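Local coordinates for glycosyl hydrolase family 2, TIM barrel domain protein (Parabacteroides merdae ATCC 43184, PDB 6DXU), which is a gut bacterial beta-glucuronidase of glycoside hydrolase family 2 that probably cleaves glucuronic acid from beta-glucuronide conjugates, at residues M28-L33 against V109-G114; K41-G46 against S165-N170; T119-Y122 against H127-S130; N139-D144 against S227-E232; K147-S152 against E156-K161. All blocks are in the same frame, centred on the assembly; numbering follows the deposited sequence.

Contact 1 of 5, residues M28-L33 against V109-G114; sequences MNKIRL and VLDFDG
Lys30 reaches over an intervening strand to Asp111: their CA atoms are 8.9 Å apart, and strand 194-199 runs between strands 30-32 and 107-112. Starting at CB, the lysine sets CG anti to its backbone N (chi1 -169°) and keeps CD nearly in line, its side chain resting on Asn195. At chi4 the chain bends (149°). Lys30 CE approaches Asp111 OD2 to 3.4 Å and Lys30 NZ closes the salt bridge to it at 2.9 Å, almost head-on to the C-O bond. Asp111 meets it with CG likewise anti to the backbone N. A second acid, Asp113, holds OD1 5.3 Å from Lys30 NZ, too far to pair but likely to add to the negative potential around the ammonium. Leu33 and Leu110 form a separate, lighter touch, Leu33 CD1 standing 4.3 Å from Leu110 CD2. Leu110 also packs on Val121 and Leu164 of the other sheet, which places the leucines on the inner side and the ion pair on the outer side. This division, with an apolar inner face and an outer ion pair spanning three adjacent strands, is that of a beta sandwich, as in the sugar-binding domain of family 2 enzymes.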
# COMPACT_ATOMS: atom_id res chain seq x y z
N MET D 28 8.93 -41.11 -9.19
CA MET D 28 7.63 -41.77 -9.26
C MET D 28 6.57 -41.09 -8.40
O MET D 28 5.42 -41.54 -8.39
CB MET D 28 7.77 -43.24 -8.82
N ASN D 29 6.93 -40.02 -7.69
CA ASN D 29 6.03 -39.28 -6.81
C ASN D 29 5.43 -38.06 -7.50
O ASN D 29 4.81 -37.21 -6.83
CB ASN D 29 6.78 -38.86 -5.56
CG ASN D 29 8.16 -38.34 -5.88
OD1 ASN D 29 8.82 -38.84 -6.79
ND2 ASN D 29 8.58 -37.30 -5.18
N LYS D 30 5.62 -37.96 -8.81
CA LYS D 30 5.24 -36.80 -9.62
C LYS D 30 4.03 -37.19 -10.47
O LYS D 30 4.11 -38.10 -11.30
CB LYS D 30 6.41 -36.39 -10.51
CG LYS D 30 6.26 -35.07 -11.22
CD LYS D 30 7.65 -34.57 -11.61
CE LYS D 30 7.66 -33.14 -12.10
NZ LYS D 30 8.96 -32.47 -11.76
N ILE D 31 2.93 -36.48 -10.28
CA ILE D 31 1.65 -36.84 -10.87
C ILE D 31 1.18 -35.68 -11.73
O ILE D 31 0.95 -34.58 -11.22
CB ILE D 31 0.63 -37.18 -9.78
CG1 ILE D 31 1.18 -38.34 -8.94
CG2 ILE D 31 -0.72 -37.51 -10.39
CD1 ILE D 31 0.53 -38.47 -7.58
N ARG D 32 1.06 -35.92 -13.03
CA ARG D 32 0.50 -34.90 -13.91
C ARG D 32 -0.99 -34.75 -13.61
O ARG D 32 -1.75 -35.72 -13.68
CB ARG D 32 0.73 -35.27 -15.37
CG ARG D 32 2.14 -34.99 -15.81
CD ARG D 32 2.43 -35.63 -17.18
NE ARG D 32 3.82 -35.38 -17.56
CZ ARG D 32 4.37 -35.84 -18.68
NH1 ARG D 32 3.65 -36.57 -19.52
NH2 ARG D 32 5.64 -35.56 -18.94
N LEU D 33 -1.42 -33.54 -13.29
CA LEU D 33 -2.83 -33.27 -13.03
C LEU D 33 -3.49 -32.92 -14.35
O LEU D 33 -3.50 -31.77 -14.78
CB LEU D 33 -2.99 -32.14 -12.02
CG LEU D 33 -2.37 -32.41 -10.65
CD1 LEU D 33 -2.51 -31.14 -9.78
CD2 LEU D 33 -3.11 -33.57 -10.02
N VAL D 109 3.54 -30.46 -3.04
CA VAL D 109 4.03 -29.34 -3.83
C VAL D 109 3.33 -29.34 -5.18
O VAL D 109 3.22 -30.39 -5.83
CB VAL D 109 5.56 -29.40 -4.01
CG1 VAL D 109 6.03 -28.31 -4.95
CG2 VAL D 109 6.26 -29.25 -2.65
N LEU D 110 2.86 -28.17 -5.60
CA LEU D 110 2.37 -27.97 -6.96
C LEU D 110 3.53 -27.45 -7.79
O LEU D 110 4.10 -26.41 -7.47
CB LEU D 110 1.22 -26.97 -6.99
CG LEU D 110 -0.08 -27.34 -6.26
CD1 LEU D 110 -1.03 -26.11 -6.26
CD2 LEU D 110 -0.73 -28.55 -6.89
N ASP D 111 3.87 -28.17 -8.85
CA ASP D 111 5.04 -27.87 -9.66
C ASP D 111 4.55 -27.49 -11.05
O ASP D 111 4.05 -28.35 -11.79
CB ASP D 111 5.98 -29.07 -9.69
CG ASP D 111 7.18 -28.88 -10.60
OD1 ASP D 111 7.59 -27.72 -10.82
OD2 ASP D 111 7.72 -29.89 -11.09
N PHE D 112 4.70 -26.22 -11.41
CA PHE D 112 4.22 -25.69 -12.69
C PHE D 112 5.36 -25.75 -13.71
O PHE D 112 6.35 -25.02 -13.57
CB PHE D 112 3.75 -24.24 -12.54
CG PHE D 112 2.51 -24.07 -11.69
CD1 PHE D 112 2.59 -24.07 -10.31
CD2 PHE D 112 1.26 -23.88 -12.29
CE1 PHE D 112 1.45 -23.89 -9.52
CE2 PHE D 112 0.11 -23.70 -11.50
CZ PHE D 112 0.21 -23.71 -10.12
N ASP D 113 5.22 -26.59 -14.75
CA ASP D 113 6.17 -26.54 -15.86
C ASP D 113 6.13 -25.18 -16.55
O ASP D 113 7.13 -24.74 -17.12
CB ASP D 113 5.87 -27.64 -16.89
CG ASP D 113 6.38 -29.01 -16.47
OD1 ASP D 113 6.77 -29.17 -15.30
OD2 ASP D 113 6.35 -29.92 -17.33
N GLY D 114 4.98 -24.50 -16.51
CA GLY D 114 4.85 -23.19 -17.12
C GLY D 114 3.39 -22.81 -17.31
O GLY D 114 2.58 -23.67 -17.69

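Contact 2 of 5, residues K41-G46 against S165-N170; sequences KGDLGG and SIRCDN
With CG anti to the backbone N (chi1 -179°) and an extended run as far as NE, Arg167 projects from strand 162-169 to the carboxylate of Asp43 in the loop after strand 37-41. Its last torsion, chi4 at -92°, then turns the guanidinium so that NE and NH2 face the acid together. The grip is side-on and two-pronged: Arg167 NE donates to Asp43 OD1 at 2.9 Å and Arg167 NH2 to Asp43 OD2 at 2.8 Å, the latter bond nearly straight. Both oxygens lie in or near the guanidinium plane, yet the two flat groups are not coplanar; their planes differ by 50°, so NH2 meets OD2 from above the carboxylate. The remaining nitrogen, Arg167 NH1, makes a longer salt bridge to Asp169 OD2, at 3.3 Å and tilted from the guanidinium plane. Asp43 OD1 is held further by Trp92 NE1, which would be expected to limit rotation of the acid. Nearby, Gly45 makes backbone hydrogen bonds with a second subunit, so this loop also borders a subunit interface. Two carboxylates around one guanidinium form a salt-bridge network whose formal charges sum to minus one, and the arginine between them would be expected to ease the repulsion of the acids.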
# COMPACT_ATOMS: atom_id res chain seq x y z
N LYS D 41 -13.43 -18.78 -18.98
CA LYS D 41 -12.87 -17.60 -19.61
C LYS D 41 -13.41 -16.36 -18.90
O LYS D 41 -14.62 -16.18 -18.79
CB LYS D 41 -13.22 -17.57 -21.09
CG LYS D 41 -12.77 -16.31 -21.85
CD LYS D 41 -13.40 -16.26 -23.26
CE LYS D 41 -13.19 -14.92 -23.98
NZ LYS D 41 -13.96 -13.77 -23.37
N GLY D 42 -12.52 -15.54 -18.37
CA GLY D 42 -12.94 -14.34 -17.67
C GLY D 42 -12.73 -14.46 -16.17
O GLY D 42 -12.39 -15.52 -15.64
N ASP D 43 -12.96 -13.35 -15.48
CA ASP D 43 -12.62 -13.29 -14.07
C ASP D 43 -13.80 -13.67 -13.19
O ASP D 43 -14.96 -13.60 -13.60
CB ASP D 43 -12.13 -11.89 -13.72
CG ASP D 43 -10.97 -11.89 -12.75
OD1 ASP D 43 -10.59 -12.96 -12.23
OD2 ASP D 43 -10.44 -10.79 -12.48
N LEU D 44 -13.49 -14.09 -11.97
CA LEU D 44 -14.47 -14.24 -10.91
C LEU D 44 -14.48 -12.96 -10.06
O LEU D 44 -13.53 -12.17 -10.09
CB LEU D 44 -14.14 -15.43 -10.02
CG LEU D 44 -14.14 -16.77 -10.73
CD1 LEU D 44 -13.65 -17.82 -9.76
CD2 LEU D 44 -15.56 -17.08 -11.21
N GLY D 45 -15.54 -12.78 -9.30
CA GLY D 45 -15.61 -11.62 -8.41
C GLY D 45 -14.82 -11.73 -7.13
O GLY D 45 -14.73 -10.77 -6.36
N GLY D 46 -14.22 -12.89 -6.89
CA GLY D 46 -13.47 -13.20 -5.68
C GLY D 46 -13.37 -14.70 -5.55
O GLY D 46 -14.15 -15.44 -6.15
N SER D 165 -8.01 -23.79 -6.97
CA SER D 165 -8.50 -22.84 -7.96
C SER D 165 -7.30 -22.02 -8.40
O SER D 165 -6.52 -21.56 -7.55
CB SER D 165 -9.60 -21.92 -7.39
OG SER D 165 -10.59 -22.70 -6.73
N ILE D 166 -7.15 -21.84 -9.71
CA ILE D 166 -5.97 -21.18 -10.26
C ILE D 166 -6.46 -20.13 -11.24
O ILE D 166 -7.27 -20.42 -12.13
CB ILE D 166 -5.03 -22.18 -10.96
CG1 ILE D 166 -4.49 -23.20 -9.94
CG2 ILE D 166 -3.89 -21.43 -11.65
CD1 ILE D 166 -3.74 -24.43 -10.57
N ARG D 167 -5.99 -18.90 -11.07
CA ARG D 167 -6.29 -17.82 -12.00
C ARG D 167 -5.06 -17.61 -12.87
O ARG D 167 -3.96 -17.45 -12.34
CB ARG D 167 -6.65 -16.55 -11.22
CG ARG D 167 -7.02 -15.33 -12.09
CD ARG D 167 -7.13 -14.09 -11.16
NE ARG D 167 -7.73 -12.91 -11.80
CZ ARG D 167 -7.04 -11.95 -12.42
NH1 ARG D 167 -5.72 -12.04 -12.54
NH2 ARG D 167 -7.68 -10.89 -12.92
N CYS D 168 -5.24 -17.64 -14.19
CA CYS D 168 -4.18 -17.28 -15.12
C CYS D 168 -4.62 -16.04 -15.88
O CYS D 168 -5.80 -15.86 -16.17
CB CYS D 168 -3.86 -18.42 -16.12
SG CYS D 168 -3.10 -19.86 -15.37
N ASP D 169 -3.65 -15.20 -16.23
CA ASP D 169 -3.97 -13.89 -16.79
C ASP D 169 -2.92 -13.57 -17.85
O ASP D 169 -1.74 -13.44 -17.54
CB ASP D 169 -4.00 -12.84 -15.67
CG ASP D 169 -4.51 -11.47 -16.12
OD1 ASP D 169 -4.79 -11.28 -17.31
OD2 ASP D 169 -4.65 -10.58 -15.25
N ASN D 170 -3.35 -13.46 -19.10
CA ASN D 170 -2.46 -12.98 -20.15
C ASN D 170 -2.94 -11.63 -20.68
O ASN D 170 -2.79 -11.35 -21.87
CB ASN D 170 -2.30 -14.01 -21.28
CG ASN D 170 -3.57 -14.20 -22.11
OD1 ASN D 170 -4.68 -14.10 -21.59
ND2 ASN D 170 -3.40 -14.50 -23.40

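Contact 3 of 5, residues T119-Y122 against H127-S130; sequences TDVY and HVGS
A beta hairpin with a classic bulge joins Thr119-Tyr122 to His127-Ser130, at the edge of the six-stranded sheet of the sugar-binding domain. The register is antiparallel: Asp120 pairs with Ser130 and Tyr122 with His127 as non-hydrogen-bonded pairs, whereas Val128 and Gly129 both lie opposite Val121. Val121 accepts at O from Val128 N at 2.9 Å and gives its own N to Gly129 O, also at 2.9 Å, so one residue serves two. On the face bearing Asp120, Tyr122 and His127, the imidazole is held from two directions. His127 NE2 donates to Asp120 OD1 at 2.8 Å, on the anti side of the carboxylate and somewhat tilted from the ring plane. His127, with CG anti to its backbone N (chi1 -176°), also brings its CD2 edge over the Tyr122 ring, 3.6 Å from Tyr122 CZ, an offset edge-to-face pair with planes at 61°. Were Asp120 an alanine, His127 NE2 would probably lose its acceptor and the imidazole would be freer to turn, though the Tyr122 ring would still flank it. At the bulge, Val121 CG1 meets Val128 CG2 at 3.7 Å. Strand 162-169 flanks strand 118-123 on its other side, and toward the other sheet, Val121 packs on Leu110 and Phe112 of strand 107-112 while Val128 rests on Val140 of strand 138-141.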
# COMPACT_ATOMS: atom_id res chain seq x y z
N THR D 119 -0.06 -15.77 -12.77
CA THR D 119 -0.84 -16.86 -12.20
C THR D 119 -0.97 -16.65 -10.70
O THR D 119 -0.02 -16.24 -10.03
CB THR D 119 -0.18 -18.23 -12.51
OG1 THR D 119 -0.03 -18.38 -13.93
CG2 THR D 119 -1.01 -19.39 -11.96
N ASP D 120 -2.17 -16.92 -10.17
CA ASP D 120 -2.42 -16.89 -8.74
C ASP D 120 -3.11 -18.19 -8.35
O ASP D 120 -4.02 -18.65 -9.04
CB ASP D 120 -3.27 -15.67 -8.33
CG ASP D 120 -2.50 -14.37 -8.47
OD1 ASP D 120 -1.72 -14.04 -7.55
OD2 ASP D 120 -2.61 -13.72 -9.53
N VAL D 121 -2.68 -18.77 -7.23
CA VAL D 121 -3.07 -20.12 -6.84
C VAL D 121 -3.77 -20.06 -5.50
O VAL D 121 -3.26 -19.44 -4.56
CB VAL D 121 -1.83 -21.03 -6.75
CG1 VAL D 121 -2.22 -22.47 -6.43
CG2 VAL D 121 -1.06 -20.94 -8.04
N TYR D 122 -4.92 -20.76 -5.40
CA TYR D 122 -5.72 -20.75 -4.18
C TYR D 122 -6.01 -22.18 -3.72
O TYR D 122 -6.38 -23.04 -4.53
CB TYR D 122 -7.05 -20.04 -4.37
CG TYR D 122 -6.90 -18.59 -4.72
CD1 TYR D 122 -6.66 -18.21 -6.03
CD2 TYR D 122 -6.98 -17.60 -3.73
CE1 TYR D 122 -6.52 -16.87 -6.35
CE2 TYR D 122 -6.84 -16.26 -4.05
CZ TYR D 122 -6.61 -15.91 -5.37
OH TYR D 122 -6.47 -14.59 -5.73
N HIS D 127 -4.97 -17.67 -0.60
CA HIS D 127 -3.99 -17.42 -1.65
C HIS D 127 -2.64 -17.99 -1.22
O HIS D 127 -2.08 -17.56 -0.20
CB HIS D 127 -3.95 -15.91 -1.91
CG HIS D 127 -3.05 -15.50 -3.04
ND1 HIS D 127 -1.82 -14.93 -2.84
CD2 HIS D 127 -3.20 -15.62 -4.38
CE1 HIS D 127 -1.25 -14.68 -4.01
NE2 HIS D 127 -2.07 -15.09 -4.96
N VAL D 128 -2.12 -18.96 -1.97
CA VAL D 128 -0.90 -19.67 -1.58
C VAL D 128 0.29 -19.37 -2.47
O VAL D 128 1.42 -19.75 -2.12
CB VAL D 128 -1.10 -21.20 -1.50
CG1 VAL D 128 -2.09 -21.55 -0.41
CG2 VAL D 128 -1.51 -21.80 -2.88
N GLY D 129 0.10 -18.72 -3.61
CA GLY D 129 1.25 -18.46 -4.45
C GLY D 129 0.85 -17.63 -5.65
O GLY D 129 -0.32 -17.55 -6.02
N SER D 130 1.86 -16.99 -6.23
CA SER D 130 1.66 -16.18 -7.41
C SER D 130 2.95 -16.18 -8.21
O SER D 130 4.04 -16.39 -7.66
CB SER D 130 1.28 -14.74 -7.07
OG SER D 130 2.36 -14.09 -6.45

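Contact 4 of 5, residues N139-D144 against S227-E232; sequences NVDITD and SFYNPE
Asp141 and Tyr229 meet through a single polar pair, the phenol hydroxyl donating to the acid. The modelled separation of Tyr229 OH and Asp141 OD2, 2.4 Å, is very short, so the exact length is doubtful. Asp141 OD2 sits at the edge of the ring and near its plane, 3.3 Å from Tyr229 CE2, with carboxylate and ring planes 58° apart. Each side chain holds CG anti to its backbone N (chi1 -172° for Asp141, -170° for Tyr229), which extends each side chain toward the other. The next shell fixes the acid. Asp141 OD1 takes the backbone N of Thr143 at 2.9 Å, closing an Asx turn at the start of helix 143-150, and also accepts from Thr143 OG1 on its syn lone pair. OD2 has a second partner in Arg107 NE, a salt bridge from the adjoining strand. With both oxygens engaged, rotation of the carboxylate is probably restricted. On the tyrosine side, Pro231 CD lies over one ring face, 3.9 Å above its plane. Strand 138-141 belongs to the sugar-binding domain and strand 219-229 to the following beta domain, hence a polar bridge between the first two domains of the family 2 architecture.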
# COMPACT_ATOMS: atom_id res chain seq x y z
N ASN D 139 7.13 -23.36 -8.30
CA ASN D 139 6.35 -24.30 -7.51
C ASN D 139 5.84 -23.64 -6.24
O ASN D 139 6.32 -22.58 -5.83
CB ASN D 139 7.17 -25.56 -7.17
CG ASN D 139 8.50 -25.24 -6.52
OD1 ASN D 139 8.54 -24.63 -5.46
ND2 ASN D 139 9.59 -25.65 -7.15
N VAL D 140 4.85 -24.29 -5.62
CA VAL D 140 4.21 -23.82 -4.40
C VAL D 140 4.04 -25.01 -3.47
O VAL D 140 3.39 -26.00 -3.84
CB VAL D 140 2.83 -23.18 -4.67
CG1 VAL D 140 2.25 -22.64 -3.36
CG2 VAL D 140 2.94 -22.09 -5.72
N ASP D 141 4.59 -24.92 -2.26
CA ASP D 141 4.33 -25.93 -1.23
C ASP D 141 2.98 -25.62 -0.59
O ASP D 141 2.84 -24.60 0.08
CB ASP D 141 5.44 -25.92 -0.17
CG ASP D 141 5.34 -27.08 0.82
OD1 ASP D 141 4.22 -27.51 1.13
OD2 ASP D 141 6.39 -27.50 1.36
N ILE D 142 1.99 -26.49 -0.77
CA ILE D 142 0.65 -26.22 -0.25
C ILE D 142 0.35 -27.05 0.98
O ILE D 142 -0.81 -27.10 1.42
CB ILE D 142 -0.42 -26.43 -1.33
CG1 ILE D 142 -0.43 -27.90 -1.80
CG2 ILE D 142 -0.18 -25.48 -2.48
CD1 ILE D 142 -1.63 -28.27 -2.72
N THR D 143 1.37 -27.67 1.58
CA THR D 143 1.16 -28.54 2.74
C THR D 143 0.36 -27.84 3.83
O THR D 143 -0.63 -28.38 4.34
CB THR D 143 2.49 -29.03 3.29
OG1 THR D 143 3.29 -29.57 2.24
CG2 THR D 143 2.24 -30.10 4.36
N ASP D 144 0.79 -26.64 4.23
CA ASP D 144 0.16 -25.97 5.37
C ASP D 144 -1.27 -25.54 5.06
O ASP D 144 -2.16 -25.68 5.91
CB ASP D 144 0.99 -24.77 5.82
CG ASP D 144 2.31 -25.17 6.45
OD1 ASP D 144 2.45 -26.35 6.85
OD2 ASP D 144 3.22 -24.32 6.53
N SER D 227 20.88 -27.92 -2.97
CA SER D 227 20.17 -27.18 -1.93
C SER D 227 19.08 -28.08 -1.38
O SER D 227 18.29 -28.64 -2.14
CB SER D 227 19.56 -25.89 -2.49
OG SER D 227 20.56 -25.01 -2.97
N PHE D 228 19.04 -28.24 -0.06
CA PHE D 228 18.04 -29.10 0.55
C PHE D 228 16.75 -28.36 0.82
O PHE D 228 16.75 -27.16 1.13
CB PHE D 228 18.56 -29.68 1.87
CG PHE D 228 19.58 -30.76 1.68
CD1 PHE D 228 19.19 -32.07 1.51
CD2 PHE D 228 20.94 -30.45 1.66
CE1 PHE D 228 20.13 -33.07 1.32
CE2 PHE D 228 21.88 -31.44 1.47
CZ PHE D 228 21.47 -32.75 1.30
N TYR D 229 15.64 -29.09 0.72
CA TYR D 229 14.34 -28.62 1.18
C TYR D 229 14.03 -29.39 2.45
O TYR D 229 13.88 -30.62 2.41
CB TYR D 229 13.27 -28.80 0.10
CG TYR D 229 11.98 -28.11 0.47
CD1 TYR D 229 11.96 -26.77 0.82
CD2 TYR D 229 10.77 -28.80 0.46
CE1 TYR D 229 10.78 -26.12 1.16
CE2 TYR D 229 9.58 -28.17 0.79
CZ TYR D 229 9.59 -26.82 1.14
OH TYR D 229 8.41 -26.19 1.48
N ASN D 230 13.98 -28.69 3.57
CA ASN D 230 13.94 -29.33 4.88
C ASN D 230 13.08 -28.50 5.83
O ASN D 230 13.57 -27.97 6.84
CB ASN D 230 15.37 -29.50 5.40
CG ASN D 230 15.45 -30.23 6.73
OD1 ASN D 230 14.46 -30.75 7.25
ND2 ASN D 230 16.66 -30.26 7.30
N PRO D 231 11.77 -28.38 5.56
CA PRO D 231 10.92 -27.53 6.40
C PRO D 231 10.74 -28.05 7.82
O PRO D 231 10.38 -27.26 8.70
CB PRO D 231 9.58 -27.50 5.64
CG PRO D 231 9.59 -28.73 4.78
CD PRO D 231 11.03 -28.98 4.42
N GLU D 232 10.96 -29.34 8.08
CA GLU D 232 10.85 -29.88 9.42
C GLU D 232 12.13 -29.76 10.23
O GLU D 232 12.15 -30.18 11.39
CB GLU D 232 10.44 -31.35 9.41
CG GLU D 232 9.06 -31.61 8.85
CD GLU D 232 7.94 -31.06 9.73
OE1 GLU D 232 8.16 -30.83 10.95
OE2 GLU D 232 6.84 -30.85 9.19

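Contact 5 of 5, residues K147-S152 against E156-K161; sequences KAFLGS and ERFKGK
Phe149 O, near the C-terminal end of helix 143-150, is gripped twice by one residue: Ser152 OG donates to it at 2.8 Å and Ser152 N at 3.1 Å. The serine hydroxyl comes slightly tilted from the carbonyl plane, and the pair of bonds fastens the chain as it leaves the helix. The side chain of the same phenylalanine makes the contact with Glu156-Lys161. Its CG is anti to the backbone N (chi1 166°), and this turns the ring toward the returning loop. There Phe149 CZ comes within 3.6 Å of Phe158 CD2, which lies close to the Phe149 ring plane. The result is an offset edge-to-face pair, the edge of Phe149 directed to the face of Phe158, with planes at 69° and centroids 5.7 Å apart. Along the same rim, Phe149 CE2 lies 3.5 Å from Lys161 O, an oxygen placed where the ring edge is weakly positive. Helix and loop together form the connection leading into strand 162-169 of the sugar-binding domain. A type I' turn from Phe158 to Lys161 shapes the loop, closed by Lys161 N to Phe158 O at 3.0 Å; the backbone angles of Gly160, at its third position, call for glycine. A serine in place of Phe149 would probably leave Phe158 without its edge-on partner and open a gap beside Tyr124, Val162 and Pro163, which the ring also touches. Phe158 CE2 lies over one face of the Arg157 guanidinium, 3.6 Å above its plane, while Arg157 NH2 bonds to Val51 O.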
# COMPACT_ATOMS: atom_id res chain seq x y z
N LYS D 147 -3.56 -28.59 5.16
CA LYS D 147 -3.85 -28.97 6.54
C LYS D 147 -4.88 -28.03 7.16
O LYS D 147 -5.84 -28.48 7.81
CB LYS D 147 -2.55 -28.99 7.34
CG LYS D 147 -2.75 -29.30 8.82
CD LYS D 147 -1.41 -29.30 9.56
CE LYS D 147 -1.60 -29.41 11.08
N ALA D 148 -4.70 -26.73 6.98
CA ALA D 148 -5.64 -25.78 7.57
C ALA D 148 -7.04 -25.97 7.00
O ALA D 148 -8.04 -25.92 7.74
CB ALA D 148 -5.15 -24.35 7.34
N PHE D 149 -7.14 -26.21 5.70
CA PHE D 149 -8.45 -26.45 5.10
C PHE D 149 -9.08 -27.72 5.64
O PHE D 149 -10.28 -27.74 5.97
CB PHE D 149 -8.36 -26.54 3.58
CG PHE D 149 -9.60 -27.10 2.95
CD1 PHE D 149 -10.75 -26.34 2.84
CD2 PHE D 149 -9.62 -28.41 2.46
CE1 PHE D 149 -11.90 -26.86 2.28
CE2 PHE D 149 -10.76 -28.93 1.89
CZ PHE D 149 -11.91 -28.16 1.79
N LEU D 150 -8.31 -28.81 5.70
CA LEU D 150 -8.88 -30.08 6.10
C LEU D 150 -9.35 -30.05 7.55
O LEU D 150 -10.29 -30.77 7.91
CB LEU D 150 -7.85 -31.20 5.90
CG LEU D 150 -7.59 -31.61 4.44
CD1 LEU D 150 -6.52 -32.75 4.36
CD2 LEU D 150 -8.88 -32.00 3.73
N GLY D 151 -8.75 -29.19 8.37
CA GLY D 151 -9.16 -29.08 9.75
C GLY D 151 -10.34 -28.17 10.00
O GLY D 151 -10.77 -28.04 11.15
N SER D 152 -10.94 -27.59 8.96
CA SER D 152 -12.01 -26.62 9.09
C SER D 152 -13.37 -27.28 8.92
O SER D 152 -13.50 -28.35 8.34
CB SER D 152 -11.84 -25.52 8.05
OG SER D 152 -12.27 -26.01 6.80
N GLU D 156 -16.09 -30.70 5.06
CA GLU D 156 -17.09 -31.76 4.88
C GLU D 156 -17.72 -31.71 3.50
O GLU D 156 -17.94 -32.74 2.85
CB GLU D 156 -18.23 -31.61 5.89
CG GLU D 156 -17.96 -31.95 7.32
CD GLU D 156 -19.23 -31.83 8.16
OE1 GLU D 156 -19.36 -32.54 9.18
OE2 GLU D 156 -20.11 -31.01 7.78
N ARG D 157 -18.02 -30.50 3.05
CA ARG D 157 -18.77 -30.28 1.82
C ARG D 157 -18.02 -30.75 0.58
O ARG D 157 -18.65 -31.06 -0.44
CB ARG D 157 -19.03 -28.77 1.79
CG ARG D 157 -19.68 -28.18 0.62
CD ARG D 157 -20.27 -26.83 1.04
NE ARG D 157 -19.28 -25.76 1.24
CZ ARG D 157 -18.72 -25.09 0.24
NH1 ARG D 157 -19.03 -25.41 -1.01
NH2 ARG D 157 -17.86 -24.10 0.48
N PHE D 158 -16.70 -30.90 0.66
CA PHE D 158 -15.89 -31.31 -0.48
C PHE D 158 -15.56 -32.79 -0.45
O PHE D 158 -14.77 -33.24 -1.28
CB PHE D 158 -14.63 -30.44 -0.53
CG PHE D 158 -14.93 -29.00 -0.80
CD1 PHE D 158 -15.05 -28.54 -2.10
CD2 PHE D 158 -15.19 -28.13 0.24
CE1 PHE D 158 -15.36 -27.22 -2.36
CE2 PHE D 158 -15.49 -26.80 -0.01
CZ PHE D 158 -15.57 -26.35 -1.31
N LYS D 159 -16.12 -33.53 0.49
CA LYS D 159 -16.14 -34.99 0.46
C LYS D 159 -14.72 -35.55 0.45
O LYS D 159 -14.43 -36.54 -0.23
CB LYS D 159 -16.97 -35.49 -0.73
CG LYS D 159 -18.43 -35.04 -0.58
CD LYS D 159 -19.28 -35.41 -1.78
CE LYS D 159 -20.73 -34.97 -1.57
NZ LYS D 159 -21.55 -35.17 -2.80
N GLY D 160 -13.84 -34.93 1.23
CA GLY D 160 -12.48 -35.38 1.40
C GLY D 160 -11.49 -34.82 0.41
O GLY D 160 -10.28 -34.99 0.60
N LYS D 161 -11.95 -34.15 -0.64
CA LYS D 161 -11.04 -33.55 -1.59
C LYS D 161 -10.75 -32.10 -1.21
O LYS D 161 -11.39 -31.54 -0.33
CB LYS D 161 -11.58 -33.64 -3.01
CG LYS D 161 -11.73 -35.09 -3.50
CD LYS D 161 -12.24 -35.13 -4.92
CE LYS D 161 -12.39 -36.57 -5.40
NZ LYS D 161 -12.80 -36.61 -6.83

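How the contacts relate
From the N terminus, residues 28-33 and then 41-46 open contacts 1 and 2. Contact 1 closes at 109-114, inside the loop of contact 2, so the two cross. Contact 3, a short hairpin, nests within contact 2. Residues 139-144 open contact 4, which also crosses contact 2, and contact 5 closes its small loop inside both. Contact 2 ends at 165-170, contact 4 at 227-232. Contacts 2 and 3 share the six-stranded sheet through neighbouring strands, and contacts 1 and 4 the four-stranded one; Phe112 against Ile166 and Val121 joins the sheets. Contact 5 lies at the far end of helix 143-150, and contact 4 alone reaches the next domain.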